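Local coordinates for LP1413 - SCCmec type IV-encoded DNA binding protein (Staphylococcus aureus, PDB 6BTC), which binds DNA, apparently in single-stranded form, and is encoded by a staphylococcal cassette chromosome element, SCCmec type IV, at residues F65-V68 against S74-Y77. Sequence-based numbering, arbitrary orientation.
Sequences FKIV and SLLY
I67 and Y77 face each other as an antiparallel non-hydrogen-bonded pair in the hairpin of strands 65-71 and 74-79. Their CA atoms are 4.5 Å apart. The short strand segments run at 127° to each other, well short of straight antiparallel.

The backbone is joined by one hydrogen bond within this contact. V68 N donates to L76 O over 2.9 Å, with a nearly straight angle of 175° at the hydrogen. Next to it, Y77 CA makes a CA-H...O contact with K66 O at 3.4 Å. The backbone pairing continues both ways, K66 with Q78 toward the open end and L76 with G69 toward the turn.

The apolar contacts lie on both faces. I67 and Y77 run side by side. I67 CG1 meets the ring obliquely, 3.8 Å from Y77 CE1. With CG1 beside the backbone N (chi1 -60°), CG2 is anti to that N and approaches L75 CD2 loosely at 4.3 Å. Y77 also packs on A54 and I57 of helix 43-59. On the face of V68 and L76, V68 CG2 sits 3.8 Å from L76 CG and also lies over L76 O.

Y77 backbone pairing with F28 makes strand 74-79 the central one of the sheet. One short, straight amide bond fixes the register at V68 and L76. The apolar contacts leave I67 and V68 exposed on the outer strand 65-71 of this chain, while the buried Y77 ties the hairpin to helix 43-59.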
ATOM      1  N   PHE A  65       0.032   3.501  10.112  1.00 23.53           N
ATOM      2  CA  PHE A  65      -0.638   2.272   9.719  1.00 22.61           C
ATOM      3  C   PHE A  65      -0.274   1.177  10.702  1.00 21.81           C
ATOM      4  O   PHE A  65       0.795   1.198  11.300  1.00 29.16           O
ATOM      5  CB  PHE A  65      -0.241   1.795   8.308  1.00 25.33           C
ATOM      6  CG  PHE A  65      -0.358   2.847   7.241  1.00 19.91           C
ATOM      7  CD1 PHE A  65      -1.578   3.164   6.692  1.00 24.33           C
ATOM      8  CD2 PHE A  65       0.765   3.480   6.757  1.00 29.66           C
ATOM      9  CE1 PHE A  65      -1.686   4.126   5.682  1.00 26.15           C
ATOM     10  CE2 PHE A  65       0.670   4.437   5.752  1.00 30.34           C
ATOM     11  CZ  PHE A  65      -0.567   4.757   5.216  1.00 27.99           C
ATOM     12  N   LYS A  66      -1.162   0.204  10.845  1.00 23.73           N
ATOM     13  CA  LYS A  66      -0.820  -1.023  11.533  1.00 25.89           C
ATOM     14  C   LYS A  66      -1.605  -2.167  10.911  1.00 29.94           C
ATOM     15  O   LYS A  66      -2.590  -1.961  10.197  1.00 27.23           O
ATOM     16  CB  LYS A  66      -1.101  -0.921  13.034  1.00 32.51           C
ATOM     17  CG  LYS A  66      -2.562  -0.892  13.401  1.00 38.55           C
ATOM     18  CD  LYS A  66      -2.745  -0.562  14.880  1.00 47.26           C
ATOM     19  CE  LYS A  66      -4.221  -0.499  15.276  1.00 48.32           C
ATOM     20  NZ  LYS A  66      -4.397  -0.064  16.704  1.00 54.36           N
ATOM     21  N   ILE A  67      -1.151  -3.379  11.198  1.00 30.21           N
ATOM     22  CA  ILE A  67      -1.803  -4.596  10.737  1.00 28.96           C
ATOM     23  C   ILE A  67      -2.810  -5.019  11.791  1.00 32.40           C
ATOM     24  O   ILE A  67      -2.489  -5.049  12.987  1.00 32.65           O
ATOM     25  CB  ILE A  67      -0.764  -5.706  10.490  1.00 35.12           C
ATOM     26  CG1 ILE A  67       0.249  -5.260   9.438  1.00 36.37           C
ATOM     27  CG2 ILE A  67      -1.445  -6.997  10.065  1.00 31.59           C
ATOM     28  CD1 ILE A  67       1.402  -6.232   9.251  1.00 41.57           C
ATOM     29  N   VAL A  68      -4.026  -5.359  11.361  1.00 30.86           N
ATOM     30  CA  VAL A  68      -5.109  -5.671  12.289  1.00 28.95           C
ATOM     31  C   VAL A  68      -5.670  -7.068  12.102  1.00 26.99           C
ATOM     32  O   VAL A  68      -6.438  -7.527  12.960  1.00 27.72           O
ATOM     33  CB  VAL A  68      -6.254  -4.633  12.201  1.00 25.13           C
ATOM     34  CG1 VAL A  68      -5.778  -3.295  12.704  1.00 28.67           C
ATOM     35  CG2 VAL A  68      -6.774  -4.500  10.789  1.00 22.02           C
ATOM     36  N   SER A  74      -5.533 -11.835   2.382  1.00 41.37           N
ATOM     37  CA  SER A  74      -4.533 -10.780   2.356  1.00 41.29           C
ATOM     38  C   SER A  74      -4.420 -10.148   3.734  1.00 36.19           C
ATOM     39  O   SER A  74      -5.301 -10.297   4.584  1.00 35.89           O
ATOM     40  CB  SER A  74      -4.888  -9.709   1.319  1.00 44.25           C
ATOM     41  OG  SER A  74      -4.855 -10.240   0.011  1.00 55.93           O
ATOM     42  N   LEU A  75      -3.315  -9.446   3.951  1.00 33.32           N
ATOM     43  CA  LEU A  75      -3.162  -8.678   5.174  1.00 39.20           C
ATOM     44  C   LEU A  75      -4.153  -7.520   5.187  1.00 38.24           C
ATOM     45  O   LEU A  75      -4.350  -6.837   4.175  1.00 33.34           O
ATOM     46  CB  LEU A  75      -1.736  -8.150   5.301  1.00 38.71           C
ATOM     47  CG  LEU A  75      -0.639  -9.180   5.602  1.00 40.65           C
ATOM     48  CD1 LEU A  75       0.705  -8.486   5.618  1.00 47.97           C
ATOM     49  CD2 LEU A  75      -0.874  -9.888   6.921  1.00 40.82           C
ATOM     50  N   LEU A  76      -4.788  -7.313   6.339  1.00 31.80           N
ATOM     51  CA  LEU A  76      -5.686  -6.184   6.555  1.00 28.29           C
ATOM     52  C   LEU A  76      -4.951  -5.097   7.335  1.00 27.90           C
ATOM     53  O   LEU A  76      -4.490  -5.334   8.457  1.00 28.26           O
ATOM     54  CB  LEU A  76      -6.941  -6.621   7.304  1.00 24.68           C
ATOM     55  CG  LEU A  76      -8.050  -5.565   7.407  1.00 26.91           C
ATOM     56  CD1 LEU A  76      -8.551  -5.125   6.022  1.00 31.56           C
ATOM     57  CD2 LEU A  76      -9.203  -6.105   8.220  1.00 26.89           C
ATOM     58  N   TYR A  77      -4.841  -3.920   6.740  1.00 25.11           N
ATOM     59  CA  TYR A  77      -4.230  -2.769   7.382  1.00 26.18           C
ATOM     60  C   TYR A  77      -5.298  -1.815   7.912  1.00 29.74           C
ATOM     61  O   TYR A  77      -6.473  -1.879   7.540  1.00 25.11           O
ATOM     62  CB  TYR A  77      -3.316  -2.023   6.411  1.00 30.12           C
ATOM     63  CG  TYR A  77      -2.249  -2.893   5.782  1.00 36.70           C
ATOM     64  CD1 TYR A  77      -1.086  -3.211   6.471  1.00 35.37           C
ATOM     65  CD2 TYR A  77      -2.401  -3.384   4.491  1.00 36.37           C
ATOM     66  CE1 TYR A  77      -0.111  -3.998   5.897  1.00 39.32           C
ATOM     67  CE2 TYR A  77      -1.430  -4.175   3.909  1.00 37.17           C
ATOM     68  CZ  TYR A  77      -0.290  -4.478   4.615  1.00 44.35           C
ATOM     69  OH  TYR A  77       0.677  -5.265   4.038  1.00 48.39           O
TER